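Local coordinates for transcriptional repressor, TetR family (Thermus thermophilus, PDB 3ANP), which represses genes of fatty acid degradation, probably by binding operator DNA, and binds lauroyl-CoA, at residues A[157-166]-A[178-189]. Residues are numbered along the deposited sequence; the frame is centred on the assembly and turned at random.
With DCC (dodecyl-coa), chain E.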
ATOM      1  N   THR A 157      -6.959   7.301   1.987  1.00 14.67           N
ATOM      2  CA  THR A 157      -5.522   7.481   1.862  1.00 14.66           C
ATOM      3  C   THR A 157      -4.773   7.082   3.128  1.00 15.29           C
ATOM      4  O   THR A 157      -3.747   6.387   3.065  1.00 15.18           O
ATOM      5  CB  THR A 157      -5.179   8.959   1.502  1.00 19.49           C
ATOM      6  OG1 THR A 157      -5.726   9.278   0.213  1.00 19.51           O
ATOM      7  CG2 THR A 157      -3.669   9.168   1.468  1.00 20.77           C
ATOM      8  N   LEU A 158      -5.274   7.511   4.278  1.00 13.27           N
ATOM      9  CA  LEU A 158      -4.606   7.177   5.516  1.00 15.05           C
ATOM     10  C   LEU A 158      -4.708   5.680   5.769  1.00 16.84           C
ATOM     11  O   LEU A 158      -3.738   5.063   6.218  1.00 14.42           O
ATOM     12  CB  LEU A 158      -5.187   7.975   6.683  1.00 19.03           C
ATOM     13  CG  LEU A 158      -4.354   7.905   7.969  1.00 22.84           C
ATOM     14  CD1 LEU A 158      -2.887   8.222   7.660  1.00 24.41           C
ATOM     15  CD2 LEU A 158      -4.919   8.882   8.994  1.00 23.58           C
ATOM     16  N   ALA A 159      -5.857   5.081   5.462  1.00 15.17           N
ATOM     17  CA  ALA A 159      -6.003   3.629   5.640  1.00 17.30           C
ATOM     18  C   ALA A 159      -5.082   2.866   4.686  1.00 15.34           C
ATOM     19  O   ALA A 159      -4.562   1.805   5.028  1.00 15.32           O
ATOM     20  CB  ALA A 159      -7.455   3.202   5.414  1.00 13.66           C
ATOM     21  N   ASP A 160      -4.871   3.394   3.483  1.00 15.53           N
ATOM     22  CA  ASP A 160      -3.989   2.714   2.530  1.00 16.76           C
ATOM     23  C   ASP A 160      -2.562   2.686   3.085  1.00 15.46           C
ATOM     24  O   ASP A 160      -1.847   1.685   2.943  1.00 16.64           O
ATOM     25  CB  ASP A 160      -3.995   3.420   1.165  1.00 18.18           C
ATOM     26  CG  ASP A 160      -5.257   3.135   0.357  1.00 20.40           C
ATOM     27  OD1 ASP A 160      -5.869   2.056   0.530  1.00 16.72           O
ATOM     28  OD2 ASP A 160      -5.624   3.984  -0.469  1.00 20.06           O
ATOM     29  N   LEU A 161      -2.151   3.789   3.705  1.00 15.21           N
ATOM     30  CA  LEU A 161      -0.817   3.879   4.303  1.00 17.11           C
ATOM     31  C   LEU A 161      -0.688   2.894   5.453  1.00 15.73           C
ATOM     32  O   LEU A 161       0.357   2.270   5.603  1.00 13.61           O
ATOM     33  CB  LEU A 161      -0.528   5.282   4.844  1.00 20.29           C
ATOM     34  CG  LEU A 161      -0.022   6.305   3.832  1.00 25.24           C
ATOM     35  CD1 LEU A 161       0.375   7.579   4.566  1.00 30.45           C
ATOM     36  CD2 LEU A 161       1.179   5.736   3.098  1.00 25.75           C
ATOM     37  N   TYR A 162      -1.731   2.783   6.278  1.00 14.35           N
ATOM     38  CA  TYR A 162      -1.695   1.828   7.395  1.00 15.40           C
ATOM     39  C   TYR A 162      -1.470   0.440   6.798  1.00 16.13           C
ATOM     40  O   TYR A 162      -0.632  -0.341   7.272  1.00 16.08           O
ATOM     41  CB  TYR A 162      -3.030   1.801   8.180  1.00 12.80           C
ATOM     42  CG  TYR A 162      -3.222   0.470   8.899  1.00 17.03           C
ATOM     43  CD1 TYR A 162      -2.448   0.136  10.018  1.00 16.20           C
ATOM     44  CD2 TYR A 162      -4.084  -0.499   8.389  1.00 18.14           C
ATOM     45  CE1 TYR A 162      -2.529  -1.148  10.601  1.00 15.45           C
ATOM     46  CE2 TYR A 162      -4.169  -1.779   8.962  1.00 19.28           C
ATOM     47  CZ  TYR A 162      -3.387  -2.097  10.062  1.00 17.73           C
ATOM     48  OH  TYR A 162      -3.439  -3.374  10.586  1.00 16.32           O
ATOM     49  N   PHE A 163      -2.237   0.136   5.755  1.00 14.98           N
ATOM     50  CA  PHE A 163      -2.128  -1.161   5.094  1.00 15.90           C
ATOM     51  C   PHE A 163      -0.717  -1.490   4.608  1.00 16.02           C
ATOM     52  O   PHE A 163      -0.188  -2.557   4.928  1.00 15.16           O
ATOM     53  CB  PHE A 163      -3.098  -1.243   3.907  1.00 13.91           C
ATOM     54  CG  PHE A 163      -2.865  -2.440   3.029  1.00 15.10           C
ATOM     55  CD1 PHE A 163      -3.257  -3.710   3.429  1.00 14.37           C
ATOM     56  CD2 PHE A 163      -2.193  -2.304   1.824  1.00 19.33           C
ATOM     57  CE1 PHE A 163      -2.970  -4.827   2.635  1.00 16.72           C
ATOM     58  CE2 PHE A 163      -1.910  -3.413   1.038  1.00 16.86           C
ATOM     59  CZ  PHE A 163      -2.296  -4.668   1.445  1.00 16.10           C
ATOM     60  N   LEU A 164      -0.104  -0.593   3.836  1.00 14.86           N
ATOM     61  CA  LEU A 164       1.234  -0.872   3.313  1.00 15.40           C
ATOM     62  C   LEU A 164       2.262  -0.964   4.436  1.00 15.75           C
ATOM     63  O   LEU A 164       3.146  -1.825   4.398  1.00 14.47           O
ATOM     64  CB  LEU A 164       1.668   0.190   2.304  1.00 16.49           C
ATOM     65  CG  LEU A 164       2.964  -0.095   1.523  1.00 16.87           C
ATOM     66  CD1 LEU A 164       2.851  -1.401   0.730  1.00 18.27           C
ATOM     67  CD2 LEU A 164       3.219   1.061   0.567  1.00 19.60           C
ATOM     68  N   SER A 165       2.153  -0.090   5.435  1.00 13.80           N
ATOM     69  CA  SER A 165       3.095  -0.136   6.562  1.00 17.16           C
ATOM     70  C   SER A 165       2.972  -1.434   7.361  1.00 16.49           C
ATOM     71  O   SER A 165       3.977  -2.037   7.744  1.00 15.64           O
ATOM     72  CB  SER A 165       2.877   1.053   7.507  1.00 16.46           C
ATOM     73  OG  SER A 165       3.301   2.273   6.914  1.00 20.64           O
ATOM     74  N   ALA A 166       1.735  -1.849   7.620  1.00 15.71           N
ATOM     75  CA  ALA A 166       1.465  -3.056   8.399  1.00 14.34           C
ATOM     76  C   ALA A 166       1.904  -4.312   7.661  1.00 15.08           C
ATOM     77  O   ALA A 166       2.484  -5.235   8.247  1.00 15.82           O
ATOM     78  CB  ALA A 166      -0.028  -3.137   8.730  1.00 19.54           C
ATOM     79  N   LEU A 178       6.221  -0.787  14.888  1.00 19.68           N
ATOM     80  CA  LEU A 178       5.084  -0.438  14.034  1.00 18.89           C
ATOM     81  C   LEU A 178       4.304   0.766  14.552  1.00 18.34           C
ATOM     82  O   LEU A 178       3.843   1.582  13.762  1.00 18.62           O
ATOM     83  CB  LEU A 178       4.146  -1.635  13.847  1.00 16.20           C
ATOM     84  CG  LEU A 178       2.847  -1.439  13.041  1.00 16.78           C
ATOM     85  CD1 LEU A 178       3.159  -0.983  11.610  1.00 13.64           C
ATOM     86  CD2 LEU A 178       2.046  -2.767  13.020  1.00 13.18           C
ATOM     87  N   ALA A 179       4.169   0.897  15.872  1.00 14.66           N
ATOM     88  CA  ALA A 179       3.439   2.031  16.434  1.00 18.68           C
ATOM     89  C   ALA A 179       4.078   3.355  15.965  1.00 19.17           C
ATOM     90  O   ALA A 179       3.375   4.304  15.593  1.00 16.52           O
ATOM     91  CB  ALA A 179       3.446   1.953  17.966  1.00 22.00           C
ATOM     92  N   GLU A 180       5.406   3.407  15.997  1.00 15.83           N
ATOM     93  CA  GLU A 180       6.156   4.595  15.573  1.00 19.41           C
ATOM     94  C   GLU A 180       5.921   4.882  14.086  1.00 18.20           C
ATOM     95  O   GLU A 180       5.790   6.036  13.664  1.00 18.73           O
ATOM     96  CB  GLU A 180       7.654   4.376  15.831  1.00 20.72           C
ATOM     97  CG  GLU A 180       8.564   5.589  15.588  1.00 24.89           C
ATOM     98  CD  GLU A 180       8.868   5.840  14.116  1.00 26.68           C
ATOM     99  OE1 GLU A 180       9.019   4.857  13.341  1.00 22.14           O
ATOM    100  OE2 GLU A 180       8.979   7.028  13.740  1.00 30.85           O
ATOM    101  N   GLU A 181       5.882   3.816  13.295  1.00 17.48           N
ATOM    102  CA  GLU A 181       5.659   3.928  11.862  1.00 19.29           C
ATOM    103  C   GLU A 181       4.258   4.469  11.555  1.00 19.32           C
ATOM    104  O   GLU A 181       4.097   5.334  10.698  1.00 18.83           O
ATOM    105  CB  GLU A 181       5.868   2.553  11.211  1.00 21.36           C
ATOM    106  CG  GLU A 181       5.367   2.403   9.777  1.00 23.91           C
ATOM    107  CD  GLU A 181       6.208   3.154   8.757  1.00 22.98           C
ATOM    108  OE1 GLU A 181       7.380   3.488   9.049  1.00 22.99           O
ATOM    109  OE2 GLU A 181       5.699   3.388   7.645  1.00 25.18           O
ATOM    110  N   LEU A 182       3.242   3.977  12.256  1.00 15.83           N
ATOM    111  CA  LEU A 182       1.890   4.457  12.002  1.00 17.91           C
ATOM    112  C   LEU A 182       1.731   5.901  12.457  1.00 17.45           C
ATOM    113  O   LEU A 182       1.017   6.680  11.827  1.00 16.26           O
ATOM    114  CB  LEU A 182       0.846   3.545  12.684  1.00 17.21           C
ATOM    115  CG  LEU A 182       0.800   2.117  12.102  1.00 17.46           C
ATOM    116  CD1 LEU A 182      -0.370   1.374  12.726  1.00 16.91           C
ATOM    117  CD2 LEU A 182       0.653   2.153  10.557  1.00 14.40           C
ATOM    118  N   GLU A 183       2.408   6.262  13.544  1.00 18.39           N
ATOM    119  CA  GLU A 183       2.347   7.629  14.054  1.00 19.82           C
ATOM    120  C   GLU A 183       2.970   8.560  13.002  1.00 18.30           C
ATOM    121  O   GLU A 183       2.521   9.692  12.819  1.00 17.28           O
ATOM    122  CB  GLU A 183       3.123   7.724  15.377  1.00 23.29           C
ATOM    123  CG  GLU A 183       3.354   9.141  15.910  1.00 27.93           C
ATOM    124  CD  GLU A 183       2.093   9.820  16.430  1.00 31.38           C
ATOM    125  OE1 GLU A 183       1.116   9.117  16.781  1.00 34.56           O
ATOM    126  OE2 GLU A 183       2.090  11.068  16.510  1.00 28.07           O
ATOM    127  N   LYS A 184       4.012   8.078  12.324  1.00 18.52           N
ATOM    128  CA  LYS A 184       4.673   8.853  11.268  1.00 21.31           C
ATOM    129  C   LYS A 184       3.692   9.087  10.115  1.00 19.80           C
ATOM    130  O   LYS A 184       3.598  10.202   9.595  1.00 18.59           O
ATOM    131  CB  LYS A 184       5.925   8.111  10.741  1.00 20.02           C
ATOM    132  CG  LYS A 184       6.591   8.753   9.492  1.00 25.75           C
ATOM    133  CD  LYS A 184       6.078   8.179   8.149  1.00 23.42           C
ATOM    134  CE  LYS A 184       6.469   6.701   8.003  1.00 28.71           C
ATOM    135  NZ  LYS A 184       5.964   6.047   6.759  1.00 29.63           N
ATOM    136  N   ASN A 185       2.969   8.041   9.712  1.00 17.14           N
ATOM    137  CA  ASN A 185       1.988   8.174   8.623  1.00 16.87           C
ATOM    138  C   ASN A 185       0.923   9.189   8.990  1.00 18.11           C
ATOM    139  O   ASN A 185       0.519  10.029   8.172  1.00 17.25           O
ATOM    140  CB  ASN A 185       1.280   6.842   8.335  1.00 16.70           C
ATOM    141  CG  ASN A 185       2.201   5.799   7.753  1.00 19.40           C
ATOM    142  OD1 ASN A 185       3.244   6.128   7.199  1.00 23.34           O
ATOM    143  ND2 ASN A 185       1.808   4.525   7.854  1.00 16.87           N
ATOM    144  N   LEU A 186       0.438   9.083  10.221  1.00 16.75           N
ATOM    145  CA  LEU A 186      -0.586   9.985  10.704  1.00 17.18           C
ATOM    146  C   LEU A 186      -0.122  11.444  10.701  1.00 19.16           C
ATOM    147  O   LEU A 186      -0.793  12.309  10.150  1.00 19.04           O
ATOM    148  CB  LEU A 186      -1.004   9.584  12.112  1.00 14.91           C
ATOM    149  CG  LEU A 186      -2.032  10.515  12.750  1.00 21.66           C
ATOM    150  CD1 LEU A 186      -3.317  10.507  11.919  1.00 22.40           C
ATOM    151  CD2 LEU A 186      -2.309  10.059  14.174  1.00 25.40           C
ATOM    152  N   ARG A 187       1.016  11.712  11.333  1.00 18.40           N
ATOM    153  CA  ARG A 187       1.551  13.069  11.394  1.00 20.80           C
ATOM    154  C   ARG A 187       1.788  13.642   9.995  1.00 18.60           C
ATOM    155  O   ARG A 187       1.427  14.786   9.708  1.00 17.06           O
ATOM    156  CB  ARG A 187       2.881  13.078  12.154  1.00 26.43           C
ATOM    157  CG  ARG A 187       2.832  12.446  13.533  1.00 35.50           C
ATOM    158  CD  ARG A 187       2.387  13.428  14.590  1.00 40.32           C
ATOM    159  NE  ARG A 187       3.212  14.633  14.584  1.00 45.71           N
ATOM    160  CZ  ARG A 187       3.187  15.561  15.533  1.00 46.83           C
ATOM    161  NH1 ARG A 187       2.379  15.423  16.577  1.00 48.15           N
ATOM    162  NH2 ARG A 187       3.960  16.634  15.433  1.00 46.31           N
ATOM    163  N   LEU A 188       2.420  12.861   9.127  1.00 17.34           N
ATOM    164  CA  LEU A 188       2.696  13.353   7.784  1.00 18.07           C
ATOM    165  C   LEU A 188       1.440  13.680   6.999  1.00 17.17           C
ATOM    166  O   LEU A 188       1.353  14.761   6.407  1.00 16.11           O
ATOM    167  CB  LEU A 188       3.563  12.363   6.994  1.00 20.13           C
ATOM    168  CG  LEU A 188       5.043  12.326   7.380  1.00 21.90           C
ATOM    169  CD1 LEU A 188       5.798  11.450   6.388  1.00 23.01           C
ATOM    170  CD2 LEU A 188       5.620  13.749   7.362  1.00 19.84           C
ATOM    171  N   LEU A 189       0.454  12.781   6.990  1.00 13.92           N
ATOM    172  CA  LEU A 189      -0.755  13.079   6.232  1.00 15.17           C
ATOM    173  C   LEU A 189      -1.626  14.132   6.910  1.00 16.39           C
ATOM    174  O   LEU A 189      -2.220  14.982   6.245  1.00 17.69           O
ATOM    175  CB  LEU A 189      -1.591  11.819   5.987  1.00 15.81           C
ATOM    176  CG  LEU A 189      -2.537  11.958   4.788  1.00 23.05           C
ATOM    177  CD1 LEU A 189      -1.710  11.805   3.502  1.00 17.85           C
ATOM    178  CD2 LEU A 189      -3.652  10.898   4.828  1.00 21.39           C
TER
HETATM  179  C2  DCC E1000     -21.942   4.804  -7.189  1.00 89.70           C
HETATM  180  C4  DCC E1000     -20.369   5.966  -5.956  1.00 87.58           C
HETATM  181  C5  DCC E1000     -21.043   5.636  -4.789  1.00 88.86           C
HETATM  182  C6  DCC E1000     -22.195   4.865  -4.886  1.00 90.02           C
HETATM  183  C8  DCC E1000     -19.322   6.817  -4.279  1.00 86.57           C
HETATM  184  C10 DCC E1000      -8.074  -3.869   9.923  1.00 31.01           C
HETATM  185  C11 DCC E1000      -7.825  -5.129  10.753  1.00 33.30           C
HETATM  186  C12 DCC E1000      -8.347  -4.957  12.181  1.00 40.65           C
HETATM  187  N9  DCC E1000     -19.313   6.695  -5.605  1.00 84.62           N
HETATM  188  N7  DCC E1000     -20.374   6.175  -3.776  1.00 88.49           N
HETATM  189  N3  DCC E1000     -20.844   5.536  -7.134  1.00 88.95           N
HETATM  190  N1  DCC E1000     -22.611   4.471  -6.098  1.00 90.22           N
HETATM  191  N6  DCC E1000     -22.873   4.525  -3.793  1.00 90.40           N
HETATM  192  C1' DCC E1000     -18.312   7.279  -6.526  1.00 79.00           C
HETATM  193  C2' DCC E1000     -17.022   7.636  -5.791  1.00 77.10           C
HETATM  194  O2' DCC E1000     -17.223   8.815  -5.008  1.00 77.59           O
HETATM  195  C3' DCC E1000     -16.175   7.974  -7.016  1.00 74.77           C
HETATM  196  O3' DCC E1000     -16.497   9.283  -7.490  1.00 77.75           O
HETATM  197  C4' DCC E1000     -16.641   6.929  -8.034  1.00 70.26           C
HETATM  198  O4' DCC E1000     -17.817   6.319  -7.471  1.00 73.25           O
HETATM  199  C5' DCC E1000     -15.531   5.891  -8.209  1.00 59.98           C
HETATM  200  O5' DCC E1000     -15.171   5.328  -6.946  1.00 47.41           O
HETATM  201  P1  DCC E1000     -13.776   4.545  -6.765  1.00 39.40           P
HETATM  202  O11 DCC E1000     -12.683   5.315  -7.397  1.00 37.82           O
HETATM  203  O12 DCC E1000     -13.646   4.168  -5.339  1.00 41.68           O
HETATM  204  O6  DCC E1000     -13.983   3.203  -7.631  1.00 36.21           O
HETATM  205  P2  DCC E1000     -14.656   1.889  -6.991  1.00 34.11           P
HETATM  206  O21 DCC E1000     -15.211   1.341  -8.249  1.00 33.65           O
HETATM  207  O22 DCC E1000     -15.439   2.558  -5.929  1.00 35.84           O
HETATM  208  O7  DCC E1000     -13.236   1.243  -6.588  1.00 30.73           O
HETATM  209  CPA DCC E1000     -12.660   1.429  -5.293  1.00 24.21           C
HETATM  210  CPB DCC E1000     -12.189   0.082  -4.738  1.00 24.22           C
HETATM  211  CP8 DCC E1000     -11.419  -0.672  -5.827  1.00 21.19           C
HETATM  212  CP7 DCC E1000     -13.403  -0.737  -4.292  1.00 25.19           C
HETATM  213  CP9 DCC E1000     -11.272   0.324  -3.537  1.00 24.55           C
HETATM  214  OP3 DCC E1000     -10.222   0.031  -6.171  1.00 19.49           O
HETATM  215  CP6 DCC E1000     -11.077  -2.085  -5.350  1.00 21.28           C
HETATM  216  OP2 DCC E1000     -11.883  -3.003  -5.485  1.00 21.24           O
HETATM  217  NP2 DCC E1000      -9.879  -2.228  -4.786  1.00 20.16           N
HETATM  218  CP5 DCC E1000      -9.415  -3.530  -4.283  1.00 20.48           C
HETATM  219  CP4 DCC E1000      -8.426  -3.322  -3.134  1.00 20.11           C
HETATM  220  CP3 DCC E1000      -7.201  -2.532  -3.599  1.00 21.38           C
HETATM  221  OP1 DCC E1000      -7.329  -1.478  -4.220  1.00 23.64           O
HETATM  222  NP1 DCC E1000      -6.023  -3.061  -3.275  1.00 25.10           N
HETATM  223  CP2 DCC E1000      -4.759  -2.419  -3.664  1.00 21.81           C
HETATM  224  CP1 DCC E1000      -4.522  -1.168  -2.812  1.00 20.26           C
HETATM  225  S   DCC E1000      -4.153  -1.548  -1.060  1.00 22.38           S
HETATM  226  P3  DCC E1000     -15.309  10.253  -7.979  1.00 79.22           P
HETATM  227  O31 DCC E1000     -14.914  11.228  -6.938  1.00 79.35           O
HETATM  228  O32 DCC E1000     -14.090   9.294  -8.414  1.00 79.46           O
HETATM  229  O33 DCC E1000     -15.849  10.959  -9.321  1.00 80.95           O
HETATM  230  CA1 DCC E1000      -5.731  -1.451  -0.306  1.00 17.30           C
HETATM  231  CA2 DCC E1000      -5.818  -1.329   1.216  1.00 18.51           C
HETATM  232  OA1 DCC E1000      -6.754  -1.487  -0.990  1.00 19.89           O
HETATM  233  CA3 DCC E1000      -7.198  -0.832   1.648  1.00 16.33           C
HETATM  234  CA4 DCC E1000      -7.286  -0.613   3.161  1.00 19.60           C
HETATM  235  CA5 DCC E1000      -7.061  -1.902   3.955  1.00 18.32           C
HETATM  236  CA6 DCC E1000      -7.389  -1.670   5.432  1.00 19.51           C
HETATM  237  CA7 DCC E1000      -7.262  -2.964   6.239  1.00 18.92           C
HETATM  238  CA8 DCC E1000      -7.716  -2.755   7.685  1.00 22.30           C
HETATM  239  CA9 DCC E1000      -7.518  -4.032   8.506  1.00 24.20           C
HETATM  240  O   HOH W   1      -1.456   4.658   8.583  1.00 25.34           O
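With OG of S165 turned anti to its carbonyl carbon (chi1 -71°) and CG of N185 set the same way (chi1 -67°), the serine hydroxyl and the asparagine amide meet between the two helices. ND2 of N185 donates to S165 OG at 2.9 Å, nearly straight and in the amide plane. S165 OG in turn donates to E181 OE2 at 2.7 Å, on the anti lone pair of that oxygen. A serine suits this place, being small enough to sit between helices and able to accept and donate at once. K184 NZ closes the network from within its own helix: it forms a salt bridge with E181 OE2, from above the carboxylate plane, and donates to N185 OD1, which fixes the amide's rotation. A leucine in place of E181 would probably leave the S165 hydroxyl without its acceptor and K184 without a countercharge in its own helix.

The helices belong to the all-helical C-terminal domain of a TetR-family regulator and run nearly antiparallel at 154°, their axes 9.9 Å apart. Leucine's two methyls let one side chain serve two partners: L182 CD1 reaches the ring edge of Y162 at CD1, 3.6 Å away, and its CD2 lies on S165 CB. The far side of that ring, at CE2, lies near the acyl chain of dodecyl-CoA; Y162 OH is hydrogen-bonded to T97 OG1 of helix 82-99. Toward the C-terminal end of 178-189, L189 CD2 lies against L158 CB at 3.8 Å and also meets T157 CG2, and L158 CD2 touches L186 CD1. E181 OE1 forms a salt bridge with R153 of the second subunit, and K184 NZ a hydrogen bond with T157 OG1 of that subunit.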